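PDB 2ZO4: metallo-beta-lactamase family protein from Thermus thermophilus, which binds two zinc ions in a metallo-beta-lactamase fold and is probably a metal-dependent hydrolase whose substrate is not established. Local coordinates for residues Leu35-Arg46 / Leu67-Leu78. Numbering follows the deposited sequence.
Sequences LVDTALGTRAAR and LLTHHHPDHYGL. With ZN (zinc ion), chain B; ZN (zinc ion), chain C.
Asp-37 reaches across to the 67-78 segment with both carboxylate oxygens. OD1 takes the backbone N-H of Thr-69 on its syn lone pair in a nearly straight bond (2.9 Å, 171°). OD2 accepts twice: Thr-69 OG1 donates to its syn lone pair, while ND1 of His-75 meets it from above the carboxylate plane at 2.7 Å, with ring and carboxylate almost perpendicular (83°). With ND1 held by OD2 and NE2 bound to a zinc ion at 2.1 Å, the His-75 ring is fixed in its rotation. Thr-69 OG1 in turn accepts from ND1 of His-70, whose NE2 binds the other zinc; Asp-37 is thus second-shell to the first zinc, and Thr-69 relays its hold to the second. The histidines belong to the HxHxDH motif of the metallo-beta-lactamase superfamily, His-70 to His-75, which follows the second strand of a beta-alpha-beta unit; His-171, Asp-190 and His-233 complete the site. Next to Asp-37, Thr-38 sends both its N and its OG1 to the carbonyl oxygen of His-75, from one face of that carbonyl. OG1, set between the backbone N and the carbonyl carbon (chi1 62°), also receives a weak bond from Leu-78 N. Leu-78, the residue most covered by the contact, points into the 35-46 segment: CB lies 3.2 Å from Thr-38 O, CG packs against the Leu-40 carbonyl carbon, and CD2 sits over the centre of one face of the Arg-46 guanidinium, 3.7 Å from CZ.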
ATOM      1  N   LEU A  35       2.456 -16.178   5.602  1.00 13.12           N
ATOM      2  CA  LEU A  35       1.546 -15.363   4.805  1.00 12.72           C
ATOM      3  C   LEU A  35       2.163 -14.018   4.443  1.00 12.28           C
ATOM      4  O   LEU A  35       2.737 -13.338   5.299  1.00 12.08           O
ATOM      5  CB  LEU A  35       0.231 -15.122   5.545  1.00 12.77           C
ATOM      6  CG  LEU A  35      -1.010 -15.955   5.205  1.00 13.38           C
ATOM      7  CD1 LEU A  35      -2.144 -15.543   6.124  1.00 13.31           C
ATOM      8  CD2 LEU A  35      -1.432 -15.798   3.750  1.00 12.87           C
ATOM      9  N   VAL A  36       2.050 -13.658   3.167  1.00 11.47           N
ATOM     10  CA  VAL A  36       2.333 -12.305   2.716  1.00 11.25           C
ATOM     11  C   VAL A  36       0.992 -11.567   2.706  1.00 11.09           C
ATOM     12  O   VAL A  36       0.113 -11.877   1.893  1.00 10.32           O
ATOM     13  CB  VAL A  36       3.007 -12.279   1.319  1.00 11.18           C
ATOM     14  CG1 VAL A  36       3.224 -10.851   0.845  1.00 11.05           C
ATOM     15  CG2 VAL A  36       4.332 -13.036   1.348  1.00 11.69           C
ATOM     16  N   ASP A  37       0.850 -10.615   3.634  1.00 11.02           N
ATOM     17  CA  ASP A  37      -0.391  -9.856   3.872  1.00 11.17           C
ATOM     18  C   ASP A  37      -1.520 -10.716   4.470  1.00 11.38           C
ATOM     19  O   ASP A  37      -1.462 -11.947   4.417  1.00 11.10           O
ATOM     20  CB  ASP A  37      -0.815  -9.068   2.622  1.00 11.09           C
ATOM     21  CG  ASP A  37       0.204  -7.999   2.240  1.00 11.35           C
ATOM     22  OD1 ASP A  37       0.984  -7.580   3.125  1.00 10.97           O
ATOM     23  OD2 ASP A  37       0.230  -7.574   1.063  1.00 11.98           O
ATOM     24  N   THR A  38      -2.524 -10.066   5.064  1.00 11.40           N
ATOM     25  CA  THR A  38      -3.434 -10.755   5.993  1.00 11.84           C
ATOM     26  C   THR A  38      -4.918 -10.403   5.878  1.00 12.24           C
ATOM     27  O   THR A  38      -5.723 -10.908   6.659  1.00 12.59           O
ATOM     28  CB  THR A  38      -3.043 -10.489   7.475  1.00 11.66           C
ATOM     29  OG1 THR A  38      -3.138  -9.085   7.755  1.00 11.62           O
ATOM     30  CG2 THR A  38      -1.645 -10.978   7.775  1.00 11.45           C
ATOM     31  N   ALA A  39      -5.277  -9.550   4.920  1.00 12.57           N
ATOM     32  CA  ALA A  39      -6.626  -8.972   4.849  1.00 13.06           C
ATOM     33  C   ALA A  39      -6.990  -8.260   6.157  1.00 13.45           C
ATOM     34  O   ALA A  39      -6.135  -7.620   6.775  1.00 13.38           O
ATOM     35  CB  ALA A  39      -7.670 -10.032   4.469  1.00 12.88           C
ATOM     36  N   LEU A  40      -8.243  -8.379   6.589  1.00 13.80           N
ATOM     37  CA  LEU A  40      -8.731  -7.612   7.743  1.00 14.35           C
ATOM     38  C   LEU A  40      -9.927  -8.278   8.425  1.00 14.69           C
ATOM     39  O   LEU A  40     -10.470  -9.265   7.924  1.00 14.62           O
ATOM     40  CB  LEU A  40      -9.070  -6.168   7.334  1.00 14.12           C
ATOM     41  CG  LEU A  40     -10.361  -5.854   6.567  1.00 14.54           C
ATOM     42  CD1 LEU A  40     -10.497  -4.350   6.398  1.00 13.76           C
ATOM     43  CD2 LEU A  40     -10.426  -6.558   5.211  1.00 14.89           C
ATOM     44  N   GLY A  41     -10.329  -7.715   9.565  1.00 15.19           N
ATOM     45  CA  GLY A  41     -11.326  -8.329  10.436  1.00 15.68           C
ATOM     46  C   GLY A  41     -12.765  -8.059  10.057  1.00 16.14           C
ATOM     47  O   GLY A  41     -13.455  -7.288  10.722  1.00 16.47           O
ATOM     48  N   THR A  42     -13.210  -8.678   8.970  1.00 16.58           N
ATOM     49  CA  THR A  42     -14.634  -8.775   8.667  1.00 16.89           C
ATOM     50  C   THR A  42     -14.960 -10.257   8.672  1.00 17.09           C
ATOM     51  O   THR A  42     -14.056 -11.081   8.538  1.00 17.14           O
ATOM     52  CB  THR A  42     -15.013  -8.168   7.289  1.00 16.89           C
ATOM     53  OG1 THR A  42     -14.481  -8.970   6.226  1.00 16.97           O
ATOM     54  CG2 THR A  42     -14.510  -6.736   7.155  1.00 16.81           C
ATOM     55  N   ARG A  43     -16.239 -10.592   8.820  1.00 17.31           N
ATOM     56  CA  ARG A  43     -16.678 -11.985   8.768  1.00 17.58           C
ATOM     57  C   ARG A  43     -16.384 -12.609   7.399  1.00 17.71           C
ATOM     58  O   ARG A  43     -15.909 -13.749   7.315  1.00 17.82           O
ATOM     59  CB  ARG A  43     -18.170 -12.095   9.112  1.00 17.86           C
ATOM     60  N   ALA A  44     -16.647 -11.850   6.338  1.00 17.72           N
ATOM     61  CA  ALA A  44     -16.420 -12.312   4.970  1.00 17.87           C
ATOM     62  C   ALA A  44     -14.937 -12.523   4.647  1.00 18.05           C
ATOM     63  O   ALA A  44     -14.584 -13.477   3.959  1.00 18.20           O
ATOM     64  CB  ALA A  44     -17.055 -11.354   3.972  1.00 17.85           C
ATOM     65  N   ALA A  45     -14.077 -11.631   5.137  1.00 18.30           N
ATOM     66  CA  ALA A  45     -12.636 -11.750   4.906  1.00 18.38           C
ATOM     67  C   ALA A  45     -12.011 -12.883   5.721  1.00 18.36           C
ATOM     68  O   ALA A  45     -11.248 -13.686   5.183  1.00 18.27           O
ATOM     69  CB  ALA A  45     -11.931 -10.426   5.184  1.00 18.60           C
ATOM     70  N   ARG A  46     -12.336 -12.941   7.013  1.00 18.57           N
ATOM     71  CA  ARG A  46     -11.874 -14.023   7.895  1.00 18.74           C
ATOM     72  C   ARG A  46     -12.314 -15.391   7.384  1.00 18.44           C
ATOM     73  O   ARG A  46     -11.532 -16.343   7.389  1.00 18.49           O
ATOM     74  CB  ARG A  46     -12.408 -13.839   9.317  1.00 19.03           C
ATOM     75  CG  ARG A  46     -11.774 -12.718  10.121  1.00 20.43           C
ATOM     76  CD  ARG A  46     -12.512 -12.556  11.441  1.00 22.92           C
ATOM     77  NE  ARG A  46     -11.902 -11.551  12.313  1.00 25.37           N
ATOM     78  CZ  ARG A  46     -10.951 -11.806  13.210  1.00 26.11           C
ATOM     79  NH1 ARG A  46     -10.478 -13.037  13.361  1.00 26.40           N
ATOM     80  NH2 ARG A  46     -10.465 -10.823  13.954  1.00 27.07           N
ATOM     81  N   LEU A  67       4.506 -11.643   6.704  1.00  9.27           N
ATOM     82  CA  LEU A  67       5.265 -10.619   5.997  1.00  9.18           C
ATOM     83  C   LEU A  67       4.309  -9.566   5.440  1.00  8.81           C
ATOM     84  O   LEU A  67       3.494  -9.866   4.572  1.00  8.98           O
ATOM     85  CB  LEU A  67       6.111 -11.244   4.875  1.00  9.06           C
ATOM     86  CG  LEU A  67       7.062 -12.387   5.264  1.00  9.78           C
ATOM     87  CD1 LEU A  67       7.729 -12.976   4.039  1.00 10.73           C
ATOM     88  CD2 LEU A  67       8.115 -11.928   6.275  1.00 10.03           C
ATOM     89  N   LEU A  68       4.406  -8.339   5.948  1.00  8.40           N
ATOM     90  CA  LEU A  68       3.512  -7.258   5.523  1.00  8.46           C
ATOM     91  C   LEU A  68       4.163  -6.335   4.505  1.00  8.53           C
ATOM     92  O   LEU A  68       5.234  -5.783   4.753  1.00  8.76           O
ATOM     93  CB  LEU A  68       3.027  -6.432   6.725  1.00  7.96           C
ATOM     94  CG  LEU A  68       2.200  -7.136   7.805  1.00  8.25           C
ATOM     95  CD1 LEU A  68       1.817  -6.153   8.911  1.00  7.88           C
ATOM     96  CD2 LEU A  68       0.958  -7.806   7.225  1.00  6.88           C
ATOM     97  N   THR A  69       3.503  -6.159   3.365  1.00  8.62           N
ATOM     98  CA  THR A  69       3.967  -5.208   2.358  1.00  8.46           C
ATOM     99  C   THR A  69       3.813  -3.775   2.859  1.00  8.70           C
ATOM    100  O   THR A  69       4.704  -2.949   2.659  1.00  8.72           O
ATOM    101  CB  THR A  69       3.240  -5.386   1.005  1.00  8.49           C
ATOM    102  OG1 THR A  69       1.831  -5.198   1.184  1.00  8.17           O
ATOM    103  CG2 THR A  69       3.510  -6.780   0.427  1.00  8.12           C
ATOM    104  N   HIS A  70       2.691  -3.496   3.526  1.00  8.60           N
ATOM    105  CA  HIS A  70       2.416  -2.175   4.097  1.00  8.44           C
ATOM    106  C   HIS A  70       1.268  -2.177   5.121  1.00  8.55           C
ATOM    107  O   HIS A  70       0.652  -3.217   5.382  1.00  8.25           O
ATOM    108  CB  HIS A  70       2.183  -1.128   2.995  1.00  8.44           C
ATOM    109  CG  HIS A  70       1.035  -1.435   2.077  1.00  8.28           C
ATOM    110  ND1 HIS A  70       0.934  -2.615   1.370  1.00  7.79           N
ATOM    111  CD2 HIS A  70      -0.037  -0.691   1.719  1.00  7.95           C
ATOM    112  CE1 HIS A  70      -0.159  -2.591   0.629  1.00  8.33           C
ATOM    113  NE2 HIS A  70      -0.765  -1.434   0.820  1.00  9.35           N
ATOM    114  N   HIS A  71       0.994  -0.996   5.677  1.00  8.53           N
ATOM    115  CA  HIS A  71       0.087  -0.815   6.813  1.00  8.93           C
ATOM    116  C   HIS A  71      -1.391  -0.640   6.456  1.00  9.22           C
ATOM    117  O   HIS A  71      -2.227  -0.529   7.361  1.00  9.19           O
ATOM    118  CB  HIS A  71       0.508   0.420   7.615  1.00  8.67           C
ATOM    119  CG  HIS A  71       0.151   1.710   6.945  1.00  8.30           C
ATOM    120  ND1 HIS A  71       0.922   2.268   5.949  1.00  7.97           N
ATOM    121  CD2 HIS A  71      -0.905   2.543   7.111  1.00  8.46           C
ATOM    122  CE1 HIS A  71       0.365   3.393   5.538  1.00  8.42           C
ATOM    123  NE2 HIS A  71      -0.744   3.583   6.229  1.00  8.76           N
ATOM    124  N   HIS A  72      -1.718  -0.564   5.166  1.00  9.40           N
ATOM    125  CA  HIS A  72      -3.110  -0.348   4.773  1.00  9.78           C
ATOM    126  C   HIS A  72      -3.979  -1.502   5.282  1.00 10.20           C
ATOM    127  O   HIS A  72      -3.512  -2.646   5.344  1.00 10.20           O
ATOM    128  CB  HIS A  72      -3.253  -0.143   3.257  1.00 10.03           C
ATOM    129  CG  HIS A  72      -2.629   1.127   2.754  1.00 10.12           C
ATOM    130  ND1 HIS A  72      -2.404   1.365   1.415  1.00 10.48           N
ATOM    131  CD2 HIS A  72      -2.167   2.219   3.411  1.00 10.78           C
ATOM    132  CE1 HIS A  72      -1.843   2.552   1.269  1.00 11.13           C
ATOM    133  NE2 HIS A  72      -1.688   3.091   2.464  1.00 10.73           N
ATOM    134  N   PRO A  73      -5.236  -1.205   5.667  1.00 10.35           N
ATOM    135  CA  PRO A  73      -6.073  -2.167   6.393  1.00 10.48           C
ATOM    136  C   PRO A  73      -6.275  -3.504   5.669  1.00 10.71           C
ATOM    137  O   PRO A  73      -6.320  -4.546   6.317  1.00 10.65           O
ATOM    138  CB  PRO A  73      -7.413  -1.430   6.547  1.00 10.37           C
ATOM    139  CG  PRO A  73      -7.381  -0.336   5.526  1.00 10.63           C
ATOM    140  CD  PRO A  73      -5.950   0.061   5.416  1.00 10.27           C
ATOM    141  N   ASP A  74      -6.379  -3.465   4.342  1.00 11.02           N
ATOM    142  CA  ASP A  74      -6.560  -4.671   3.524  1.00 11.09           C
ATOM    143  C   ASP A  74      -5.353  -5.626   3.496  1.00 10.88           C
ATOM    144  O   ASP A  74      -5.463  -6.751   3.010  1.00 11.21           O
ATOM    145  CB  ASP A  74      -7.002  -4.299   2.098  1.00 11.25           C
ATOM    146  CG  ASP A  74      -6.083  -3.280   1.430  1.00 12.29           C
ATOM    147  OD1 ASP A  74      -5.604  -2.338   2.106  1.00 12.53           O
ATOM    148  OD2 ASP A  74      -5.850  -3.417   0.209  1.00 12.26           O
ATOM    149  N   HIS A  75      -4.215  -5.179   4.017  1.00 10.60           N
ATOM    150  CA  HIS A  75      -2.994  -5.991   4.054  1.00 10.46           C
ATOM    151  C   HIS A  75      -2.556  -6.271   5.495  1.00 10.37           C
ATOM    152  O   HIS A  75      -1.982  -7.316   5.796  1.00 10.42           O
ATOM    153  CB  HIS A  75      -1.867  -5.280   3.290  1.00 10.30           C
ATOM    154  CG  HIS A  75      -2.189  -5.009   1.850  1.00 10.00           C
ATOM    155  ND1 HIS A  75      -1.712  -5.786   0.817  1.00  8.94           N
ATOM    156  CD2 HIS A  75      -2.946  -4.046   1.274  1.00  9.48           C
ATOM    157  CE1 HIS A  75      -2.162  -5.318  -0.333  1.00  8.79           C
ATOM    158  NE2 HIS A  75      -2.914  -4.261  -0.084  1.00  9.93           N
ATOM    159  N   TYR A  76      -2.880  -5.336   6.380  1.00 10.45           N
ATOM    160  CA  TYR A  76      -2.331  -5.264   7.733  1.00 10.57           C
ATOM    161  C   TYR A  76      -3.365  -5.650   8.800  1.00 10.79           C
ATOM    162  O   TYR A  76      -3.003  -5.932   9.947  1.00 10.72           O
ATOM    163  CB  TYR A  76      -1.832  -3.831   7.913  1.00 10.48           C
ATOM    164  CG  TYR A  76      -1.439  -3.315   9.284  1.00 10.43           C
ATOM    165  CD1 TYR A  76      -0.100  -3.128   9.618  1.00 10.65           C
ATOM    166  CD2 TYR A  76      -2.406  -2.908  10.204  1.00 10.35           C
ATOM    167  CE1 TYR A  76       0.267  -2.599  10.858  1.00 10.30           C
ATOM    168  CE2 TYR A  76      -2.051  -2.394  11.445  1.00 10.72           C
ATOM    169  CZ  TYR A  76      -0.717  -2.236  11.764  1.00 10.48           C
ATOM    170  OH  TYR A  76      -0.378  -1.710  12.988  1.00 10.47           O
ATOM    171  N   GLY A  77      -4.638  -5.684   8.405  1.00 10.84           N
ATOM    172  CA  GLY A  77      -5.767  -5.813   9.337  1.00 11.40           C
ATOM    173  C   GLY A  77      -5.796  -7.016  10.270  1.00 11.59           C
ATOM    174  O   GLY A  77      -6.194  -6.889  11.424  1.00 11.95           O
ATOM    175  N   LEU A  78      -5.388  -8.183   9.783  1.00 11.77           N
ATOM    176  CA  LEU A  78      -5.370  -9.384  10.623  1.00 12.15           C
ATOM    177  C   LEU A  78      -4.011  -9.736  11.243  1.00 12.19           C
ATOM    178  O   LEU A  78      -3.891 -10.753  11.933  1.00 12.70           O
ATOM    179  CB  LEU A  78      -5.953 -10.594   9.882  1.00 12.18           C
ATOM    180  CG  LEU A  78      -7.475 -10.650   9.686  1.00 12.78           C
ATOM    181  CD1 LEU A  78      -7.872 -11.926   8.954  1.00 12.32           C
ATOM    182  CD2 LEU A  78      -8.220 -10.547  11.015  1.00 12.89           C
TER
HETATM  183 ZN    ZN B 318      -2.375  -0.227  -0.152  1.00 14.64          ZN
HETATM  184 ZN    ZN C 319      -4.038  -2.909  -1.148  1.00 14.23          ZN
HETATM  185  O   HOH W   1      -4.138  -1.191  -0.162  1.00  8.02           O